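Local coordinates for protein beta-N-acetylhexosaminidase (Bacteroides fragilis, PDB 4PYS) that probably hydrolyses terminal, non-reducing N-acetylhexosamine residues from glycans and glycoconjugates, as a beta-N-acetylhexosaminidase of glycosyl hydrolase family 20, at residues 407-415 against 467-475; 447-455 against 484-494. All coordinates share one frame; numbering follows the deposited sequence.

Interaction 1 (407-415 against 467-475); sequences FDLEDVYLR and PENFDEFYG
Tyr413 reaches from helix 409-415 to the first turn of helix 470-486, and a hydrogen bond and two ring contacts meet at it. The polar one is at its tip: OH donates to the backbone O of Glu468 at 2.7 Å, arriving from above the carbonyl plane, while the Glu468 carboxylate itself pairs with Lys476.

The aromatic contacts are made by the Tyr413 ring itself. Phe473 lies against one face as an offset stack, nearly parallel, centroids 4.4 Å apart, with Tyr413 CE1 only 3.4 Å from Phe473 CG. Phe470 turns its edge toward the tyrosine, planes at 66°, in an offset edge-to-face pair.

Further packing surrounds the Phe470 ring. With its CG anti to the backbone N (chi1 177°), it enters as a knob among Leu409, Glu410, Tyr413 and Leu414. Glu410 CG sits squarely over one of its faces, 3.7 Å from the centroid, in a CH-pi contact. Leu409, the aliphatic part, sends CD1 to Phe473 CE2 at 4.1 Å and CD2 to Tyr474 CD1 at 3.8 Å.

Two N-capped helices (Asp408, Asn469), with 126° between the N-to-C directions of segments 409-415 and 470-475, thus meet through an aromatic cluster with knob-into-hole packing, about 22 Å from the chain centre.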
loop_
_atom_site.group_PDB
_atom_site.type_symbol
_atom_site.label_atom_id
_atom_site.label_comp_id
_atom_site.label_asym_id
_atom_site.label_seq_id
_atom_site.Cartn_x
_atom_site.Cartn_y
_atom_site.Cartn_z
ATOM N N PHE A 407 -8.875 15.053 10.305
ATOM C CA PHE A 407 -9.577 15.461 9.081
ATOM C C PHE A 407 -10.731 14.516 8.760
ATOM O O PHE A 407 -10.775 13.391 9.264
ATOM C CB PHE A 407 -8.622 15.586 7.872
ATOM C CG PHE A 407 -7.986 14.288 7.428
ATOM C CD1 PHE A 407 -8.607 13.479 6.481
ATOM C CD2 PHE A 407 -6.745 13.904 7.918
ATOM C CE1 PHE A 407 -8.023 12.300 6.053
ATOM C CE2 PHE A 407 -6.153 12.716 7.486
ATOM C CZ PHE A 407 -6.786 11.922 6.561
ATOM N N ASP A 408 -11.663 14.958 7.918
ATOM C CA ASP A 408 -12.787 14.093 7.590
ATOM C C ASP A 408 -12.929 13.821 6.096
ATOM O O ASP A 408 -12.030 14.125 5.304
ATOM C CB ASP A 408 -14.100 14.635 8.223
ATOM C CG ASP A 408 -14.630 15.887 7.537
ATOM O OD1 ASP A 408 -14.058 16.334 6.519
ATOM O OD2 ASP A 408 -15.653 16.428 8.018
ATOM N N LEU A 409 -14.056 13.239 5.708
ATOM C CA LEU A 409 -14.238 12.805 4.325
ATOM C C LEU A 409 -14.276 13.984 3.347
ATOM O O LEU A 409 -13.789 13.869 2.206
ATOM C CB LEU A 409 -15.507 11.951 4.195
ATOM C CG LEU A 409 -15.690 11.197 2.873
ATOM C CD1 LEU A 409 -14.632 10.095 2.708
ATOM C CD2 LEU A 409 -17.089 10.594 2.807
ATOM N N GLU A 410 -14.839 15.111 3.784
ATOM C CA GLU A 410 -14.818 16.325 2.966
ATOM C C GLU A 410 -13.402 16.835 2.747
ATOM O O GLU A 410 -13.066 17.263 1.645
ATOM C CB GLU A 410 -15.682 17.444 3.582
ATOM C CG GLU A 410 -17.129 17.430 3.131
ATOM C CD GLU A 410 -17.913 18.673 3.559
ATOM O OE1 GLU A 410 -19.100 18.524 3.893
ATOM O OE2 GLU A 410 -17.345 19.786 3.552
ATOM N N ASP A 411 -12.568 16.806 3.787
ATOM C CA ASP A 411 -11.199 17.284 3.633
ATOM C C ASP A 411 -10.455 16.437 2.609
ATOM O O ASP A 411 -9.795 16.972 1.711
ATOM C CB ASP A 411 -10.438 17.262 4.976
ATOM C CG ASP A 411 -11.030 18.205 6.000
ATOM O OD1 ASP A 411 -11.352 19.368 5.648
ATOM O OD2 ASP A 411 -11.164 17.787 7.175
ATOM N N VAL A 412 -10.551 15.117 2.727
ATOM C CA VAL A 412 -9.780 14.281 1.809
ATOM C C VAL A 412 -10.325 14.428 0.386
ATOM O O VAL A 412 -9.560 14.565 -0.565
ATOM C CB VAL A 412 -9.666 12.798 2.264
ATOM C CG1 VAL A 412 -11.010 12.213 2.593
ATOM C CG2 VAL A 412 -8.957 11.960 1.196
ATOM N N TYR A 413 -11.645 14.468 0.237
ATOM C CA TYR A 413 -12.213 14.552 -1.107
ATOM C C TYR A 413 -11.964 15.893 -1.796
ATOM O O TYR A 413 -11.660 15.939 -2.995
ATOM C CB TYR A 413 -13.719 14.247 -1.072
ATOM C CG TYR A 413 -14.264 13.927 -2.454
ATOM C CD1 TYR A 413 -14.065 12.677 -3.021
ATOM C CD2 TYR A 413 -14.964 14.875 -3.183
ATOM C CE1 TYR A 413 -14.544 12.375 -4.287
ATOM C CE2 TYR A 413 -15.453 14.577 -4.460
ATOM C CZ TYR A 413 -15.237 13.332 -4.995
ATOM O OH TYR A 413 -15.712 13.020 -6.260
ATOM N N LEU A 414 -12.059 16.982 -1.041
ATOM C CA LEU A 414 -12.072 18.313 -1.643
ATOM C C LEU A 414 -10.720 19.024 -1.610
ATOM O O LEU A 414 -10.505 19.942 -2.393
ATOM C CB LEU A 414 -13.091 19.211 -0.932
ATOM C CG LEU A 414 -14.553 18.788 -0.972
ATOM C CD1 LEU A 414 -15.369 19.754 -0.108
ATOM C CD2 LEU A 414 -15.049 18.780 -2.405
ATOM N N ARG A 415 -9.823 18.633 -0.700
ATOM C CA ARG A 415 -8.650 19.475 -0.437
ATOM C C ARG A 415 -7.340 18.688 -0.268
ATOM O O ARG A 415 -6.424 19.144 0.409
ATOM C CB ARG A 415 -8.904 20.373 0.792
ATOM C CG ARG A 415 -9.874 21.542 0.517
ATOM C CD ARG A 415 -10.229 22.347 1.786
ATOM N NE ARG A 415 -10.968 21.546 2.761
ATOM C CZ ARG A 415 -12.289 21.378 2.751
ATOM N NH1 ARG A 415 -13.037 21.949 1.813
ATOM N NH2 ARG A 415 -12.870 20.633 3.678
ATOM N N PRO A 467 -15.688 15.286 -13.734
ATOM C CA PRO A 467 -16.430 15.903 -12.632
ATOM C C PRO A 467 -17.228 14.902 -11.789
ATOM O O PRO A 467 -17.917 14.030 -12.325
ATOM C CB PRO A 467 -17.378 16.857 -13.356
ATOM C CG PRO A 467 -16.645 17.246 -14.594
ATOM C CD PRO A 467 -15.919 15.972 -15.015
ATOM N N GLU A 468 -17.119 15.053 -10.474
ATOM C CA GLU A 468 -17.895 14.291 -9.508
ATOM C C GLU A 468 -17.847 15.062 -8.196
ATOM O O GLU A 468 -16.803 15.105 -7.539
ATOM C CB GLU A 468 -17.294 12.898 -9.309
ATOM C CG GLU A 468 -18.111 12.047 -8.326
ATOM C CD GLU A 468 -17.439 10.728 -8.008
ATOM O OE1 GLU A 468 -16.265 10.547 -8.404
ATOM O OE2 GLU A 468 -18.071 9.882 -7.344
ATOM N N ASN A 469 -18.955 15.679 -7.804
ATOM C CA ASN A 469 -18.910 16.514 -6.606
ATOM C C ASN A 469 -19.052 15.673 -5.339
ATOM O O ASN A 469 -19.274 14.454 -5.415
ATOM C CB ASN A 469 -19.923 17.675 -6.667
ATOM C CG ASN A 469 -21.358 17.201 -6.810
ATOM O OD1 ASN A 469 -21.745 16.185 -6.237
ATOM N ND2 ASN A 469 -22.154 17.931 -7.581
ATOM N N PHE A 470 -18.864 16.305 -4.188
ATOM C CA PHE A 470 -18.821 15.557 -2.944
ATOM C C PHE A 470 -20.175 14.936 -2.664
ATOM O O PHE A 470 -20.256 13.834 -2.116
ATOM C CB PHE A 470 -18.434 16.449 -1.759
ATOM C CG PHE A 470 -18.453 15.711 -0.446
ATOM C CD1 PHE A 470 -17.386 14.897 -0.085
ATOM C CD2 PHE A 470 -19.565 15.772 0.382
ATOM C CE1 PHE A 470 -17.410 14.187 1.123
ATOM C CE2 PHE A 470 -19.605 15.074 1.580
ATOM C CZ PHE A 470 -18.522 14.276 1.947
ATOM N N ASP A 471 -21.241 15.656 -3.000
ATOM C CA ASP A 471 -22.575 15.159 -2.695
ATOM C C ASP A 471 -22.812 13.859 -3.458
ATOM O O ASP A 471 -23.355 12.901 -2.905
ATOM C CB ASP A 471 -23.653 16.180 -3.051
ATOM C CG ASP A 471 -23.562 17.442 -2.225
ATOM O OD1 ASP A 471 -23.173 17.372 -1.038
ATOM O OD2 ASP A 471 -23.890 18.513 -2.771
ATOM N N GLU A 472 -22.392 13.812 -4.723
ATOM C CA GLU A 472 -22.551 12.582 -5.496
ATOM C C GLU A 472 -21.679 11.452 -4.964
ATOM O O GLU A 472 -22.134 10.306 -4.833
ATOM C CB GLU A 472 -22.236 12.806 -6.980
ATOM C CG GLU A 472 -22.330 11.515 -7.781
ATOM C CD GLU A 472 -22.141 11.715 -9.276
ATOM O OE1 GLU A 472 -21.619 12.780 -9.671
ATOM O OE2 GLU A 472 -22.520 10.809 -10.050
ATOM N N PHE A 473 -20.425 11.775 -4.665
ATOM C CA PHE A 473 -19.498 10.786 -4.142
ATOM C C PHE A 473 -19.967 10.235 -2.794
ATOM O O PHE A 473 -19.966 9.025 -2.577
ATOM C CB PHE A 473 -18.120 11.396 -3.982
ATOM C CG PHE A 473 -17.194 10.519 -3.213
ATOM C CD1 PHE A 473 -16.659 9.389 -3.810
ATOM C CD2 PHE A 473 -16.892 10.805 -1.889
ATOM C CE1 PHE A 473 -15.812 8.548 -3.087
ATOM C CE2 PHE A 473 -16.048 9.976 -1.169
ATOM C CZ PHE A 473 -15.521 8.851 -1.774
ATOM N N TYR A 474 -20.373 11.119 -1.893
ATOM C CA TYR A 474 -20.836 10.691 -0.571
ATOM C C TYR A 474 -22.101 9.825 -0.682
ATOM O O TYR A 474 -22.281 8.861 0.071
ATOM C CB TYR A 474 -21.068 11.931 0.299
ATOM C CG TYR A 474 -21.491 11.639 1.720
ATOM C CD1 TYR A 474 -20.850 10.662 2.475
ATOM C CD2 TYR A 474 -22.504 12.367 2.312
ATOM C CE1 TYR A 474 -21.240 10.408 3.796
ATOM C CE2 TYR A 474 -22.898 12.125 3.617
ATOM C CZ TYR A 474 -22.258 11.145 4.351
ATOM O OH TYR A 474 -22.658 10.908 5.650
ATOM N N GLY A 475 -22.979 10.157 -1.625
ATOM C CA GLY A 475 -24.163 9.345 -1.857
ATOM C C GLY A 475 -23.793 7.924 -2.255
ATOM O O GLY A 475 -24.445 6.960 -1.840
#

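Interaction 2 (447-455 against 484-494); sequences DRRVFPRIL and FEQQGYSFGPA
The backbones of 447-455 and 490-494 close to 3.7 Å between the CA atoms of Arg448 and Gly492, where Gly492 N donates to Phe451 O at 2.8 Å and Gly492 CA makes a CA-H...O contact with Arg448 O. A water lies 2.8 Å from both Arg448 O and Pro493 O and links the two carbonyls.

Phe451 is the hub. Its CG lies beside the backbone N (chi1 -71°), bringing the ring against Tyr489, whose CB rests over one face 3.8 Å from the centroid; Ile454 CG2 packs on the opposite face. Phe451 CB in turn stands over the face of Phe491, although the two rings are slid apart and barely overlap. Pro452, after a cis peptide bond, places CB 3.7 Å from Phe491 CE2 and CG at the same distance from Ala494 CB. Leu455 spreads its methyls, CD2 going to Phe484 CZ at 3.8 Å and CD1 to Phe491 CZ.

The Asp447 carboxylate takes a weak bond from Ser490 N, its main partners being Tyr152 and Lys151. Gly488 ends helix 470-486 in a Schellman motif; the chain then runs along the Phe451-Pro452 break between helices 447-450 and 453-462. Met155 of helix 146-158 touches Phe451 and Tyr489, and strand 428-435 meets Val450 and Ile454.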
loop_
_atom_site.group_PDB
_atom_site.type_symbol
_atom_site.label_atom_id
_atom_site.label_comp_id
_atom_site.label_asym_id
_atom_site.label_seq_id
_atom_site.Cartn_x
_atom_site.Cartn_y
_atom_site.Cartn_z
ATOM N N ASP A 447 -10.352 -0.458 11.345
ATOM C CA ASP A 447 -11.389 -0.147 10.349
ATOM C C ASP A 447 -12.056 1.219 10.554
ATOM O O ASP A 447 -12.368 1.903 9.582
ATOM C CB ASP A 447 -12.477 -1.230 10.334
ATOM C CG ASP A 447 -12.044 -2.490 9.612
ATOM O OD1 ASP A 447 -10.977 -2.474 8.961
ATOM O OD2 ASP A 447 -12.774 -3.502 9.704
ATOM N N ARG A 448 -12.272 1.623 11.804
ATOM C CA ARG A 448 -13.006 2.873 12.046
ATOM C C ARG A 448 -12.188 4.090 11.629
ATOM O O ARG A 448 -12.730 5.180 11.433
ATOM C CB ARG A 448 -13.434 2.986 13.509
ATOM C CG ARG A 448 -12.304 3.318 14.462
ATOM C CD ARG A 448 -12.747 3.145 15.895
ATOM N NE ARG A 448 -12.649 1.752 16.335
ATOM C CZ ARG A 448 -12.768 1.363 17.597
ATOM N NH1 ARG A 448 -13.010 2.260 18.542
ATOM N NH2 ARG A 448 -12.643 0.080 17.920
ATOM N N ARG A 449 -10.879 3.895 11.462
ATOM C CA ARG A 449 -9.998 4.934 10.933
ATOM C C ARG A 449 -9.902 4.859 9.407
ATOM O O ARG A 449 -9.906 5.875 8.704
ATOM C CB ARG A 449 -8.587 4.752 11.526
ATOM C CG ARG A 449 -8.453 5.192 12.973
ATOM C CD ARG A 449 -7.315 4.424 13.665
ATOM N NE ARG A 449 -7.037 4.999 14.978
ATOM C CZ ARG A 449 -7.806 4.830 16.047
ATOM N NH1 ARG A 449 -8.901 4.078 15.979
ATOM N NH2 ARG A 449 -7.475 5.410 17.192
ATOM N N VAL A 450 -9.805 3.642 8.893
ATOM C CA VAL A 450 -9.599 3.437 7.465
ATOM C C VAL A 450 -10.839 3.785 6.634
ATOM O O VAL A 450 -10.724 4.468 5.610
ATOM C CB VAL A 450 -9.146 2.005 7.192
ATOM C CG1 VAL A 450 -9.104 1.730 5.689
ATOM C CG2 VAL A 450 -7.756 1.773 7.816
ATOM N N PHE A 451 -12.012 3.327 7.079
ATOM C CA PHE A 451 -13.276 3.574 6.356
ATOM C C PHE A 451 -14.118 4.636 7.036
ATOM O O PHE A 451 -14.259 4.616 8.255
ATOM C CB PHE A 451 -14.100 2.282 6.298
ATOM C CG PHE A 451 -13.524 1.251 5.372
ATOM C CD1 PHE A 451 -12.584 0.342 5.830
ATOM C CD2 PHE A 451 -13.908 1.216 4.037
ATOM C CE1 PHE A 451 -12.037 -0.601 4.968
ATOM C CE2 PHE A 451 -13.367 0.277 3.171
ATOM C CZ PHE A 451 -12.435 -0.627 3.647
ATOM N N PRO A 452 -14.771 5.514 6.251
ATOM C CA PRO A 452 -14.863 5.505 4.790
ATOM C C PRO A 452 -13.814 6.344 4.075
ATOM O O PRO A 452 -13.867 6.407 2.864
ATOM C CB PRO A 452 -16.240 6.147 4.533
ATOM C CG PRO A 452 -16.381 7.124 5.667
ATOM C CD PRO A 452 -15.741 6.445 6.867
ATOM N N ARG A 453 -12.892 6.988 4.776
ATOM C CA ARG A 453 -12.010 7.918 4.073
ATOM C C ARG A 453 -11.123 7.266 3.014
ATOM O O ARG A 453 -10.759 7.902 2.022
ATOM C CB ARG A 453 -11.195 8.750 5.061
ATOM C CG ARG A 453 -12.066 9.726 5.868
ATOM C CD ARG A 453 -11.276 10.410 6.988
ATOM N NE ARG A 453 -10.687 9.410 7.880
ATOM C CZ ARG A 453 -9.760 9.665 8.794
ATOM N NH1 ARG A 453 -9.308 10.902 8.965
ATOM N NH2 ARG A 453 -9.277 8.672 9.538
ATOM N N ILE A 454 -10.793 5.992 3.184
ATOM C CA ILE A 454 -10.000 5.321 2.135
ATOM C C ILE A 454 -10.740 5.257 0.791
ATOM O O ILE A 454 -10.125 5.150 -0.272
ATOM C CB ILE A 454 -9.549 3.903 2.565
ATOM C CG1 ILE A 454 -8.424 3.416 1.637
ATOM C CG2 ILE A 454 -10.727 2.926 2.584
ATOM C CD1 ILE A 454 -7.421 2.548 2.302
ATOM N N LEU A 455 -12.067 5.341 0.824
ATOM C CA LEU A 455 -12.807 5.265 -0.423
ATOM C C LEU A 455 -12.556 6.513 -1.258
ATOM O O LEU A 455 -12.565 6.456 -2.486
ATOM C CB LEU A 455 -14.313 5.121 -0.144
ATOM C CG LEU A 455 -14.723 3.830 0.561
ATOM C CD1 LEU A 455 -16.215 3.851 0.874
ATOM C CD2 LEU A 455 -14.400 2.641 -0.320
ATOM N N PHE A 484 -19.929 -3.142 1.659
ATOM C CA PHE A 484 -18.568 -3.166 2.169
ATOM C C PHE A 484 -18.536 -3.803 3.545
ATOM O O PHE A 484 -17.607 -4.540 3.876
ATOM C CB PHE A 484 -17.980 -1.759 2.247
ATOM C CG PHE A 484 -17.512 -1.217 0.917
ATOM C CD1 PHE A 484 -16.536 -1.884 0.189
ATOM C CD2 PHE A 484 -18.028 -0.032 0.411
ATOM C CE1 PHE A 484 -16.083 -1.386 -1.037
ATOM C CE2 PHE A 484 -17.579 0.476 -0.812
ATOM C CZ PHE A 484 -16.617 -0.204 -1.537
ATOM N N GLU A 485 -19.544 -3.523 4.356
ATOM C CA GLU A 485 -19.589 -4.127 5.683
ATOM C C GLU A 485 -19.726 -5.636 5.599
ATOM O O GLU A 485 -19.142 -6.362 6.405
ATOM C CB GLU A 485 -20.693 -3.496 6.558
ATOM C CG GLU A 485 -20.354 -2.039 6.870
ATOM C CD GLU A 485 -21.135 -1.449 8.036
ATOM O OE1 GLU A 485 -21.870 -2.196 8.729
ATOM O OE2 GLU A 485 -20.980 -0.219 8.252
ATOM N N GLN A 486 -20.469 -6.114 4.604
ATOM C CA GLN A 486 -20.642 -7.554 4.427
ATOM C C GLN A 486 -19.349 -8.227 3.974
ATOM O O GLN A 486 -19.230 -9.451 4.081
ATOM C CB GLN A 486 -21.758 -7.841 3.428
ATOM C CG GLN A 486 -23.151 -7.530 3.983
ATOM C CD GLN A 486 -24.251 -7.738 2.960
ATOM O OE1 GLN A 486 -24.029 -7.623 1.753
ATOM N NE2 GLN A 486 -25.442 -8.044 3.439
ATOM N N GLN A 487 -18.400 -7.443 3.462
ATOM C CA GLN A 487 -17.094 -7.991 3.091
ATOM C C GLN A 487 -16.143 -7.966 4.281
ATOM O O GLN A 487 -15.004 -8.431 4.173
ATOM C CB GLN A 487 -16.467 -7.238 1.915
ATOM C CG GLN A 487 -17.426 -6.969 0.762
ATOM C CD GLN A 487 -18.187 -8.202 0.333
ATOM O OE1 GLN A 487 -17.593 -9.244 0.021
ATOM N NE2 GLN A 487 -19.517 -8.103 0.327
ATOM N N GLY A 488 -16.606 -7.420 5.408
ATOM C CA GLY A 488 -15.847 -7.442 6.650
ATOM C C GLY A 488 -15.261 -6.107 7.085
ATOM O O GLY A 488 -14.486 -6.060 8.045
ATOM N N TYR A 489 -15.635 -5.025 6.410
ATOM C CA TYR A 489 -15.051 -3.717 6.709
ATOM C C TYR A 489 -16.031 -2.789 7.420
ATOM O O TYR A 489 -16.941 -2.245 6.793
ATOM C CB TYR A 489 -14.528 -3.074 5.431
ATOM C CG TYR A 489 -13.557 -3.997 4.736
ATOM C CD1 TYR A 489 -12.243 -4.108 5.182
ATOM C CD2 TYR A 489 -13.964 -4.796 3.679
ATOM C CE1 TYR A 489 -11.349 -4.979 4.567
ATOM C CE2 TYR A 489 -13.077 -5.669 3.057
ATOM C CZ TYR A 489 -11.772 -5.749 3.510
ATOM O OH TYR A 489 -10.886 -6.625 2.903
ATOM N N SER A 490 -15.820 -2.603 8.721
ATOM C CA SER A 490 -16.646 -1.697 9.527
ATOM C C SER A 490 -16.327 -0.248 9.180
ATOM O O SER A 490 -15.178 0.082 8.913
ATOM C CB SER A 490 -16.389 -1.926 11.020
ATOM O OG SER A 490 -16.636 -3.267 11.392
ATOM N N PHE A 491 -17.339 0.616 9.183
ATOM C CA PHE A 491 -17.133 2.035 8.908
ATOM C C PHE A 491 -17.006 2.871 10.175
ATOM O O PHE A 491 -17.756 2.671 11.125
ATOM C CB PHE A 491 -18.298 2.576 8.089
ATOM C CG PHE A 491 -18.168 2.317 6.610
ATOM C CD1 PHE A 491 -17.779 1.066 6.143
ATOM C CD2 PHE A 491 -18.456 3.311 5.698
ATOM C CE1 PHE A 491 -17.658 0.825 4.783
ATOM C CE2 PHE A 491 -18.343 3.073 4.332
ATOM C CZ PHE A 491 -17.946 1.836 3.883
ATOM N N GLY A 492 -16.076 3.823 10.179
ATOM C CA GLY A 492 -16.075 4.854 11.212
ATOM C C GLY A 492 -16.898 6.045 10.730
ATOM O O GLY A 492 -17.563 5.942 9.694
ATOM N N PRO A 493 -16.844 7.185 11.455
ATOM C CA PRO A 493 -17.623 8.363 11.039
ATOM C C PRO A 493 -17.060 8.991 9.765
ATOM O O PRO A 493 -15.853 8.915 9.502
ATOM C CB PRO A 493 -17.504 9.319 12.244
ATOM C CG PRO A 493 -16.199 8.941 12.895
ATOM C CD PRO A 493 -16.056 7.436 12.681
ATOM N N ALA A 494 -17.938 9.571 8.952
ATOM C CA ALA A 494 -17.523 10.142 7.669
ATOM C C ALA A 494 -17.253 11.633 7.797
ATOM O O ALA A 494 -16.240 12.150 7.315
ATOM C CB ALA A 494 -18.602 9.902 6.612
HETATM O O HOH W 1 -13.470 7.414 9.919
#

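Interactions 1 and 2 draw on the two ends of helix 470-486: its first turns pack against 409-415, and the chain leaving its last turn packs against 447-455. Their centres are about 15 Å apart, and they meet directly where Leu409 N lies 2.9 Å from Ala494 O, a probable hydrogen bond. Beside it, Leu409 CD1 rests 3.7 Å from Arg453 CA, and the Arg453 guanidinium makes a cation-pi contact with Phe407. Helix 453-462 serves both: its Leu455 is part of interaction 2 and its Ala456 touches Leu409 and Phe473. Neither contact includes the zinc ligands Cys242, Cys260, Cys301 and Cys304; both attach helix 470-486 and the chain after it to the family 20 catalytic region, of the TIM-barrel clan.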